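Local atomic coordinates of 16S rRNA (guanine(1405)-N(7))-methyltransferase (Klebsiella pneumoniae, PDB entry 6PI9), a protein that probably methylates the N7 position of guanine 1405 in 16S rRNA, using S-adenosyl-L-methionine as methyl donor, and so confers resistance to various aminoglycosides. Residues P36-P41 and E45-T50; D101-R106 and I127-M132; E199-L204 and L209-P214. All coordinates share one frame; numbering follows the deposited sequence. Where two conformers were deposited one is given.

Contact 1 (P36-P41 and E45-T50); sequences PRYRKP and EKAART
The phenol ring of Tyr38 meets the methyl group of Ala47 obliquely, at the hydroxyl end of the ring: Ala47 CB lies 3.5 Å from Tyr38 OH and 3.6 Å from Tyr38 CE2. With its CG anti to the carbonyl carbon (chi1 -66°), Tyr38 sends the ring from the loop to the helix, where a small alanine lets it come close. The guanidinium of Arg49 has Glu45 O over one face, offset toward the rim, and Glu45 OE2 in its plane at the edge. Arg49 NH2 donates to Glu45 OE2 over 3.2 Å from above the carboxylate plane, a salt bridge one turn apart on the helix. Nearer the start of helix 41-57, Glu45 N gives its hydrogen to Pro41 O at 2.9 Å (N-H...O 153°), an i to i+4 bond of the first turn. Pro41 suits this place because a first-turn residue needs no amide hydrogen, and Lys40 before it occupies the N-cap position. Leu34 of helix 24-34 also packs on Ala47, while Pro98 of the second subunit packs on Tyr38. The chemistry is thus mixed: a backbone bond in the first helix turn, and a small van der Waals touch, hydroxyl included, at the subunit interface.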
loop_
_atom_site.group_PDB
_atom_site.type_symbol
_atom_site.label_atom_id
_atom_site.label_comp_id
_atom_site.label_asym_id
_atom_site.label_seq_id
_atom_site.Cartn_x
_atom_site.Cartn_y
_atom_site.Cartn_z
ATOM N N PRO A 36 -0.630 -24.408 -5.411
ATOM C CA PRO A 36 0.428 -25.443 -5.353
ATOM C C PRO A 36 1.628 -25.085 -4.506
ATOM O O PRO A 36 2.454 -25.981 -4.248
ATOM C CB PRO A 36 0.832 -25.637 -6.821
ATOM C CG PRO A 36 0.294 -24.431 -7.533
ATOM C CD PRO A 36 -0.896 -23.966 -6.792
ATOM N N ARG A 37 1.700 -23.876 -3.960
ATOM C CA ARG A 37 2.825 -23.541 -3.087
ATOM C C ARG A 37 2.606 -23.760 -1.564
ATOM O O ARG A 37 3.542 -23.538 -0.811
ATOM C CB ARG A 37 3.212 -22.085 -3.318
ATOM C CG ARG A 37 3.320 -21.891 -4.821
ATOM C CD ARG A 37 3.681 -20.453 -5.193
ATOM N NE ARG A 37 3.505 -20.081 -6.610
ATOM C CZ ARG A 37 3.562 -18.804 -7.013
ATOM N NH1 ARG A 37 3.759 -17.851 -6.085
ATOM N NH2 ARG A 37 3.420 -18.460 -8.310
ATOM N N TYR A 38 1.441 -24.168 -1.004
ATOM C CA TYR A 38 1.233 -24.299 0.467
ATOM C C TYR A 38 0.739 -25.745 0.632
ATOM O O TYR A 38 -0.075 -26.202 -0.175
ATOM C CB TYR A 38 0.290 -23.201 0.985
ATOM C CG TYR A 38 0.877 -21.845 0.865
ATOM C CD1 TYR A 38 1.726 -21.323 1.832
ATOM C CD2 TYR A 38 0.624 -21.107 -0.273
ATOM C CE1 TYR A 38 2.272 -20.080 1.628
ATOM C CE2 TYR A 38 1.183 -19.881 -0.480
ATOM C CZ TYR A 38 2.012 -19.405 0.495
ATOM O OH TYR A 38 2.548 -18.189 0.269
ATOM N N ARG A 39 1.060 -26.439 1.692
ATOM C CA ARG A 39 0.373 -27.691 1.966
ATOM C C ARG A 39 -1.058 -27.459 2.447
ATOM O O ARG A 39 -1.911 -28.184 2.083
ATOM C CB ARG A 39 1.118 -28.535 3.010
ATOM C CG ARG A 39 0.882 -30.007 2.733
ATOM C CD ARG A 39 1.081 -30.906 3.896
ATOM N NE ARG A 39 0.350 -32.178 3.813
ATOM C CZ ARG A 39 0.320 -33.015 2.789
ATOM N NH1 ARG A 39 0.969 -32.774 1.677
ATOM N NH2 ARG A 39 -0.376 -34.120 2.878
ATOM N N LYS A 40 -1.314 -26.431 3.219
ATOM C CA LYS A 40 -2.626 -26.229 3.796
ATOM C C LYS A 40 -3.397 -25.275 2.894
ATOM O O LYS A 40 -2.936 -24.154 2.687
ATOM C CB LYS A 40 -2.492 -25.616 5.168
ATOM C CG LYS A 40 -2.126 -26.617 6.289
ATOM C CD LYS A 40 -1.800 -25.837 7.555
ATOM C CE LYS A 40 -3.065 -25.764 8.434
ATOM N NZ LYS A 40 -3.475 -27.016 9.173
ATOM N N PRO A 41 -4.554 -25.654 2.346
ATOM C CA PRO A 41 -5.247 -24.686 1.486
ATOM C C PRO A 41 -5.629 -23.410 2.232
ATOM O O PRO A 41 -5.752 -22.353 1.607
ATOM C CB PRO A 41 -6.462 -25.478 0.993
ATOM C CG PRO A 41 -6.681 -26.596 2.003
ATOM C CD PRO A 41 -5.261 -26.954 2.421
ATOM N N GLU A 45 -5.196 -19.633 0.953
ATOM C CA GLU A 45 -6.246 -18.623 1.101
ATOM C C GLU A 45 -5.676 -17.338 1.709
ATOM O O GLU A 45 -5.958 -16.240 1.238
ATOM C CB GLU A 45 -7.372 -19.212 1.986
ATOM C CG GLU A 45 -8.542 -18.253 2.309
ATOM C CD GLU A 45 -9.429 -18.793 3.443
ATOM O OE1 GLU A 45 -9.375 -20.008 3.738
ATOM O OE2 GLU A 45 -10.182 -18.001 4.053
ATOM N N LYS A 46 -4.956 -17.454 2.829
ATOM C CA LYS A 46 -4.343 -16.260 3.403
ATOM C C LYS A 46 -3.395 -15.598 2.402
ATOM O O LYS A 46 -3.382 -14.360 2.258
ATOM C CB LYS A 46 -3.575 -16.613 4.688
ATOM C CG LYS A 46 -4.440 -17.189 5.810
ATOM C CD LYS A 46 -3.620 -17.781 7.027
ATOM C CE LYS A 46 -4.596 -18.449 8.010
ATOM N NZ LYS A 46 -3.982 -19.248 9.130
ATOM N N ALA A 47 -2.585 -16.403 1.699
ATOM C CA ALA A 47 -1.668 -15.813 0.704
ATOM C C ALA A 47 -2.446 -15.114 -0.401
ATOM O O ALA A 47 -2.026 -14.065 -0.912
ATOM C CB ALA A 47 -0.749 -16.885 0.110
ATOM N N ALA A 48 -3.589 -15.661 -0.783
ATOM C CA ALA A 48 -4.359 -15.044 -1.863
ATOM C C ALA A 48 -5.002 -13.762 -1.380
ATOM O O ALA A 48 -5.095 -12.778 -2.121
ATOM C CB ALA A 48 -5.450 -16.006 -2.353
ATOM N N ARG A 49 -5.483 -13.765 -0.139
ATOM C CA ARG A 49 -6.033 -12.545 0.418
ATOM C C ARG A 49 -4.971 -11.456 0.425
ATOM O O ARG A 49 -5.227 -10.314 0.027
ATOM C CB ARG A 49 -6.574 -12.835 1.822
ATOM C CG ARG A 49 -7.343 -11.693 2.396
ATOM C CD ARG A 49 -8.342 -12.177 3.431
ATOM N NE ARG A 49 -7.939 -13.392 4.131
ATOM C CZ ARG A 49 -8.649 -14.526 4.169
ATOM N NH1 ARG A 49 -9.826 -14.604 3.542
ATOM N NH2 ARG A 49 -8.190 -15.577 4.865
ATOM N N THR A 50 -3.754 -11.792 0.870
ATOM C CA THR A 50 -2.694 -10.774 0.866
ATOM C C THR A 50 -2.407 -10.260 -0.543
ATOM O O THR A 50 -2.333 -9.048 -0.767
ATOM C CB THR A 50 -1.430 -11.346 1.493
ATOM O OG1 THR A 50 -1.717 -11.610 2.863
ATOM C CG2 THR A 50 -0.344 -10.281 1.456
#

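Contact 2 (D101-R106 and I127-M132); sequences DEWMRR and ILLGSM
Met104 and Met132 make the close part of this contact, two flexible thioether chains crossing at an angle between helix 100-111 and the residue just after helix 125-131. Met104 CG rests 3.5 Å from Met132 SD, and Met104 CE reaches the backbone, 3.4 Å from Met132 O and 3.9 Å from Met132 CB. The two chains have different shapes. Met104 is bent at both chi2 (-76°) and chi3 (-65°), which turns its terminal methyl toward Met132 O and CB, whereas Met132 runs extended beyond CG and lays its sulfur alongside Met104. Methionine suits such a place because its unbranched chain can fold to follow a neighbour's shape.

Elsewhere the fit is looser. On the buried side, Trp103 CZ3 and Leu129 CD2 are 4.4 Å apart, the methyl approaching the indole obliquely; both residues also touch the central sheet, Trp103 through Met183 and Val254, Leu129 through Leu181. On the solvent side, exposed Asp101 brings OD1 only to 4.4 Å from Met132 CE, and no hydrogen bond or salt bridge crosses between the segments. Val134, in the loop that follows, packs on both Met104 and Leu129.

The contact is therefore apolar packing of a helix against the C-terminal end of another and the residue that follows it, with its buried side turned to the sheet. Helices laid against a central, mainly parallel sheet are characteristic of the Rossmann-like methyltransferase fold, and here Trp103 approaches Arg96, a residue that binds S-adenosyl-L-homocysteine.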
loop_
_atom_site.group_PDB
_atom_site.type_symbol
_atom_site.label_atom_id
_atom_site.label_comp_id
_atom_site.label_asym_id
_atom_site.label_seq_id
_atom_site.Cartn_x
_atom_site.Cartn_y
_atom_site.Cartn_z
ATOM N N ASP A 101 -4.306 20.010 -11.591
ATOM C CA ASP A 101 -4.217 21.100 -12.554
ATOM C C ASP A 101 -2.907 21.019 -13.331
ATOM O O ASP A 101 -2.904 20.914 -14.564
ATOM C CB ASP A 101 -4.369 22.440 -11.847
ATOM C CG ASP A 101 -5.786 22.673 -11.352
ATOM O OD1 ASP A 101 -6.733 22.152 -11.983
ATOM O OD2 ASP A 101 -5.947 23.400 -10.341
ATOM N N GLU A 102 -1.784 20.995 -12.622
ATOM C CA GLU A 102 -0.514 20.776 -13.294
ATOM C C GLU A 102 -0.551 19.528 -14.189
ATOM O O GLU A 102 -0.055 19.555 -15.322
ATOM C CB GLU A 102 0.588 20.676 -12.246
ATOM C CG GLU A 102 1.922 20.533 -12.855
ATOM C CD GLU A 102 3.048 20.359 -11.848
ATOM O OE1 GLU A 102 2.787 20.457 -10.628
ATOM O OE2 GLU A 102 4.202 20.127 -12.284
ATOM N N TRP A 103 -1.158 18.428 -13.706
ATOM C CA TRP A 103 -1.187 17.188 -14.471
ATOM C C TRP A 103 -1.924 17.377 -15.807
ATOM O O TRP A 103 -1.447 16.964 -16.870
ATOM C CB TRP A 103 -1.847 16.092 -13.614
ATOM C CG TRP A 103 -1.625 14.657 -14.051
ATOM C CD1 TRP A 103 -0.729 13.750 -13.522
ATOM C CD2 TRP A 103 -2.323 13.970 -15.090
ATOM N NE1 TRP A 103 -0.821 12.550 -14.188
ATOM C CE2 TRP A 103 -1.801 12.657 -15.146
ATOM C CE3 TRP A 103 -3.343 14.343 -15.989
ATOM C CZ2 TRP A 103 -2.249 11.724 -16.060
ATOM C CZ3 TRP A 103 -3.786 13.422 -16.900
ATOM C CH2 TRP A 103 -3.243 12.118 -16.931
ATOM N N MET A 104 -3.093 17.994 -15.783
ATOM C CA MET A 104 -3.798 18.171 -17.047
ATOM C C MET A 104 -3.084 19.173 -17.956
ATOM O O MET A 104 -2.978 18.943 -19.169
ATOM C CB MET A 104 -5.233 18.600 -16.784
ATOM C CG MET A 104 -6.143 17.452 -16.431
ATOM S SD MET A 104 -6.605 16.448 -17.860
ATOM C CE MET A 104 -7.565 17.625 -18.824
ATOM N N ARG A 105 -2.581 20.278 -17.390
ATOM C CA ARG A 105 -1.812 21.232 -18.182
ATOM C C ARG A 105 -0.678 20.551 -18.930
ATOM O O ARG A 105 -0.382 20.900 -20.079
ATOM C CB ARG A 105 -1.253 22.329 -17.279
ATOM C CG ARG A 105 -0.710 23.543 -18.019
ATOM C CD ARG A 105 0.078 24.436 -17.082
ATOM N NE ARG A 105 -0.608 24.611 -15.801
ATOM C CZ ARG A 105 -0.075 24.308 -14.619
ATOM N NH1 ARG A 105 1.161 23.830 -14.545
ATOM N NH2 ARG A 105 -0.775 24.496 -13.508
ATOM N N ARG A 106 0.002 19.615 -18.274
ATOM C CA ARG A 106 1.136 18.921 -18.896
ATOM C C ARG A 106 0.863 17.646 -19.703
ATOM O O ARG A 106 1.691 17.252 -20.525
ATOM C CB ARG A 106 2.210 18.631 -17.840
ATOM C CG ARG A 106 2.703 19.866 -17.101
ATOM C CD ARG A 106 4.219 19.964 -17.142
ATOM N NE ARG A 106 4.812 19.821 -15.816
ATOM C CZ ARG A 106 6.100 19.582 -15.596
ATOM N NH1 ARG A 106 6.553 19.467 -14.354
ATOM N NH2 ARG A 106 6.938 19.460 -16.616
ATOM N N ILE A 127 -13.438 9.458 -13.467
ATOM C CA ILE A 127 -14.257 10.529 -12.909
ATOM C C ILE A 127 -13.440 11.819 -12.777
ATOM O O ILE A 127 -13.930 12.911 -13.078
ATOM C CB ILE A 127 -14.844 10.078 -11.567
ATOM C CG1 ILE A 127 -15.758 8.870 -11.790
ATOM C CG2 ILE A 127 -15.598 11.236 -10.896
ATOM C CD1 ILE A 127 -16.263 8.251 -10.511
ATOM N N LEU A 128 -12.183 11.711 -12.346
ATOM C CA LEU A 128 -11.285 12.866 -12.309
ATOM C C LEU A 128 -11.103 13.465 -13.698
ATOM O O LEU A 128 -11.320 14.668 -13.898
ATOM C CB LEU A 128 -9.935 12.458 -11.711
ATOM C CG LEU A 128 -8.858 13.542 -11.587
ATOM C CD1 LEU A 128 -9.450 14.787 -10.888
ATOM C CD2 LEU A 128 -7.697 12.984 -10.795
ATOM N N LEU A 129 -10.701 12.635 -14.669
ATOM C CA LEU A 129 -10.652 13.046 -16.076
ATOM C C LEU A 129 -11.929 13.715 -16.540
ATOM O O LEU A 129 -11.905 14.789 -17.153
ATOM C CB LEU A 129 -10.400 11.830 -16.961
ATOM C CG LEU A 129 -9.050 11.180 -16.810
ATOM C CD1 LEU A 129 -9.003 9.971 -17.775
ATOM C CD2 LEU A 129 -8.020 12.222 -17.122
ATOM N N GLY A 130 -13.056 13.052 -16.353
ATOM C CA GLY A 130 -14.286 13.589 -16.889
ATOM C C GLY A 130 -14.604 14.968 -16.358
ATOM O O GLY A 130 -15.145 15.818 -17.084
ATOM N N SER A 131 -14.272 15.223 -15.092
ATOM C CA SER A 131 -14.526 16.548 -14.543
ATOM C C SER A 131 -13.713 17.619 -15.258
ATOM O O SER A 131 -14.121 18.784 -15.276
ATOM C CB SER A 131 -14.198 16.560 -13.054
ATOM O OG SER A 131 -12.814 16.362 -12.858
ATOM N N MET A 132 -12.580 17.237 -15.853
ATOM C CA MET A 132 -11.640 18.158 -16.468
ATOM C C MET A 132 -11.744 18.178 -17.987
ATOM O O MET A 132 -10.806 18.630 -18.668
ATOM C CB MET A 132 -10.227 17.809 -16.017
ATOM C CG MET A 132 -10.099 17.914 -14.507
ATOM S SD MET A 132 -8.447 17.665 -13.812
ATOM C CE MET A 132 -8.790 18.217 -12.136
#

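Contact 3 (E199-L204 and L209-P214); sequences ELLASL and LVVTFP
Leu201 on helix 196-203 and Leu209 on strand 208-214 bring the two backbones nearest, with their CA atoms 8.4 Å apart, a spacing that only side chains bridge. Leu200 O accepts from both Ser203 N and Leu204 N, each at 3.2 Å, and Leu204 takes an extended backbone (psi 139°) as the chain leaves for the strand. The strand spends its backbone groups within the sheet, Leu209 and Val211 bonding to Val257 and Tyr255, Val210 to Ala180 and Leu182.

The side chains meet wholly through methyl groups. Leu201 CD2 is the central one: it lies 3.8 Å from Leu209 CD1 and 4.0 Å from Val211 CG2, so that one branch of the leucine serves two strand residues. With Val211 CG1 anti to the backbone N (chi1 175°), CG2 falls beside that N and is the branch that meets Leu201. Farther along, Leu204 CD1 touches the other branch of Leu209, CD2, at 4.3 Å. Branched aliphatic residues suit this buried layer, where they fill space without requiring polar partners; beta-branched valine also fits an extended strand. Leu186 and Phe233 each pack on both Leu201 and Val211, continuing the apolar layer.

A helix passing by a short connection into the next strand and packing against it belongs to a beta-alpha-beta crossover, here between parallel neighbours 179-183 and 208-214 of the Rossmann-like methyltransferase sheet, which also includes helix 186-192.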
loop_
_atom_site.group_PDB
_atom_site.type_symbol
_atom_site.label_atom_id
_atom_site.label_comp_id
_atom_site.label_asym_id
_atom_site.label_seq_id
_atom_site.Cartn_x
_atom_site.Cartn_y
_atom_site.Cartn_z
ATOM N N GLU A 199 4.705 -6.926 -22.637
ATOM C CA GLU A 199 3.777 -7.543 -23.586
ATOM C C GLU A 199 2.563 -6.635 -23.795
ATOM O O GLU A 199 2.087 -6.461 -24.919
ATOM C CB GLU A 199 3.365 -8.905 -23.050
ATOM C CG GLU A 199 2.471 -9.667 -23.935
ATOM C CD GLU A 199 2.259 -11.082 -23.412
ATOM O OE1 GLU A 199 1.753 -11.902 -24.226
ATOM O OE2 GLU A 199 2.592 -11.365 -22.198
ATOM N N LEU A 200 2.084 -6.022 -22.713
ATOM C CA LEU A 200 0.973 -5.089 -22.799
ATOM C C LEU A 200 1.341 -3.853 -23.616
ATOM O O LEU A 200 0.601 -3.458 -24.519
ATOM C CB LEU A 200 0.530 -4.696 -21.394
ATOM C CG LEU A 200 -0.587 -3.658 -21.259
ATOM C CD1 LEU A 200 -1.845 -4.199 -21.947
ATOM C CD2 LEU A 200 -0.893 -3.393 -19.733
ATOM N N LEU A 201 2.477 -3.213 -23.299
ATOM C CA LEU A 201 2.871 -2.014 -24.048
ATOM C C LEU A 201 3.004 -2.296 -25.541
ATOM O O LEU A 201 2.591 -1.478 -26.379
ATOM C CB LEU A 201 4.199 -1.480 -23.485
ATOM C CG LEU A 201 4.206 -0.912 -22.069
ATOM C CD1 LEU A 201 5.636 -0.838 -21.581
ATOM C CD2 LEU A 201 3.587 0.499 -21.968
ATOM N N ALA A 202 3.592 -3.440 -25.907
ATOM C CA ALA A 202 3.833 -3.723 -27.324
ATOM C C ALA A 202 2.557 -4.024 -28.111
ATOM O O ALA A 202 2.584 -3.976 -29.350
ATOM C CB ALA A 202 4.798 -4.903 -27.473
ATOM N N SER A 203 1.452 -4.344 -27.443
ATOM C CA SER A 203 0.255 -4.820 -28.132
ATOM C C SER A 203 -0.926 -3.853 -28.115
ATOM O O SER A 203 -1.885 -4.064 -28.892
ATOM C CB SER A 203 -0.215 -6.155 -27.525
ATOM O OG SER A 203 0.747 -7.185 -27.697
ATOM N N LEU A 204 -0.911 -2.833 -27.249
ATOM C CA LEU A 204 -2.001 -1.861 -27.219
ATOM C C LEU A 204 -2.172 -1.170 -28.571
ATOM O O LEU A 204 -1.196 -0.835 -29.252
ATOM C CB LEU A 204 -1.743 -0.832 -26.115
ATOM C CG LEU A 204 -2.022 -1.387 -24.725
ATOM C CD1 LEU A 204 -1.512 -0.408 -23.655
ATOM C CD2 LEU A 204 -3.520 -1.741 -24.510
ATOM N N LEU A 209 0.761 6.741 -25.386
ATOM C CA LEU A 209 0.575 6.107 -24.090
ATOM C C LEU A 209 1.043 7.082 -23.024
ATOM O O LEU A 209 2.032 7.793 -23.225
ATOM C CB LEU A 209 1.388 4.809 -23.941
ATOM C CG LEU A 209 1.242 3.822 -25.094
ATOM C CD1 LEU A 209 2.120 2.636 -24.780
ATOM C CD2 LEU A 209 -0.221 3.345 -25.295
ATOM N N VAL A 210 0.339 7.116 -21.900
ATOM C CA VAL A 210 0.784 7.848 -20.707
ATOM C C VAL A 210 1.068 6.807 -19.662
ATOM O O VAL A 210 0.152 6.091 -19.249
ATOM C CB VAL A 210 -0.285 8.833 -20.207
ATOM C CG1 VAL A 210 0.211 9.553 -18.925
ATOM C CG2 VAL A 210 -0.613 9.830 -21.320
ATOM N N VAL A 211 2.325 6.692 -19.234
ATOM C CA VAL A 211 2.733 5.622 -18.310
ATOM C C VAL A 211 3.278 6.292 -17.069
ATOM O O VAL A 211 4.118 7.191 -17.186
ATOM C CB VAL A 211 3.820 4.721 -18.934
ATOM C CG1 VAL A 211 4.337 3.656 -17.908
ATOM C CG2 VAL A 211 3.333 4.091 -20.281
ATOM N N THR A 212 2.757 5.948 -15.890
ATOM C CA THR A 212 3.231 6.648 -14.706
ATOM C C THR A 212 3.620 5.695 -13.588
ATOM O O THR A 212 3.156 4.553 -13.498
ATOM C CB THR A 212 2.218 7.636 -14.139
ATOM O OG1 THR A 212 1.227 6.899 -13.413
ATOM C CG2 THR A 212 1.593 8.444 -15.265
ATOM N N PHE A 213 4.440 6.229 -12.668
ATOM C CA PHE A 213 4.909 5.419 -11.539
ATOM C C PHE A 213 4.807 6.246 -10.265
ATOM O O PHE A 213 5.025 7.451 -10.295
ATOM C CB PHE A 213 6.402 5.024 -11.712
ATOM C CG PHE A 213 6.651 4.194 -12.937
ATOM C CD1 PHE A 213 6.601 2.803 -12.856
ATOM C CD2 PHE A 213 6.928 4.804 -14.176
ATOM C CE1 PHE A 213 6.830 2.014 -14.015
ATOM C CE2 PHE A 213 7.145 4.032 -15.347
ATOM C CZ PHE A 213 7.101 2.617 -15.263
ATOM N N PRO A 214 4.506 5.622 -9.143
ATOM C CA PRO A 214 4.526 6.375 -7.887
ATOM C C PRO A 214 5.965 6.614 -7.451
ATOM O O PRO A 214 6.826 5.741 -7.575
ATOM C CB PRO A 214 3.786 5.460 -6.907
ATOM C CG PRO A 214 4.054 4.028 -7.481
ATOM C CD PRO A 214 4.201 4.185 -8.986
#

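In the fold
The three contacts follow one another along the chain without interleaving. Contacts 2 and 3 belong to the Rossmann-like core: their centres are 19 Å apart and their nearest atoms about 4 Å apart, without touching, and strand 179-183 contributes side chains to the surroundings of both. Both lie near the cofactor, the side chain of Trp103 about 8 Å from bound S-adenosyl-L-homocysteine and that of Val211 about 10 Å. Contact 1 lies apart in the N-terminal helices, 40 Å from contact 2 and 30 Å from contact 3 between centres, and away from the annotated sites of its own chain; yet its Thr50 is hydrogen-bonded to Arg94 of the second subunit, a predicted S-adenosyl-L-methionine-binding residue.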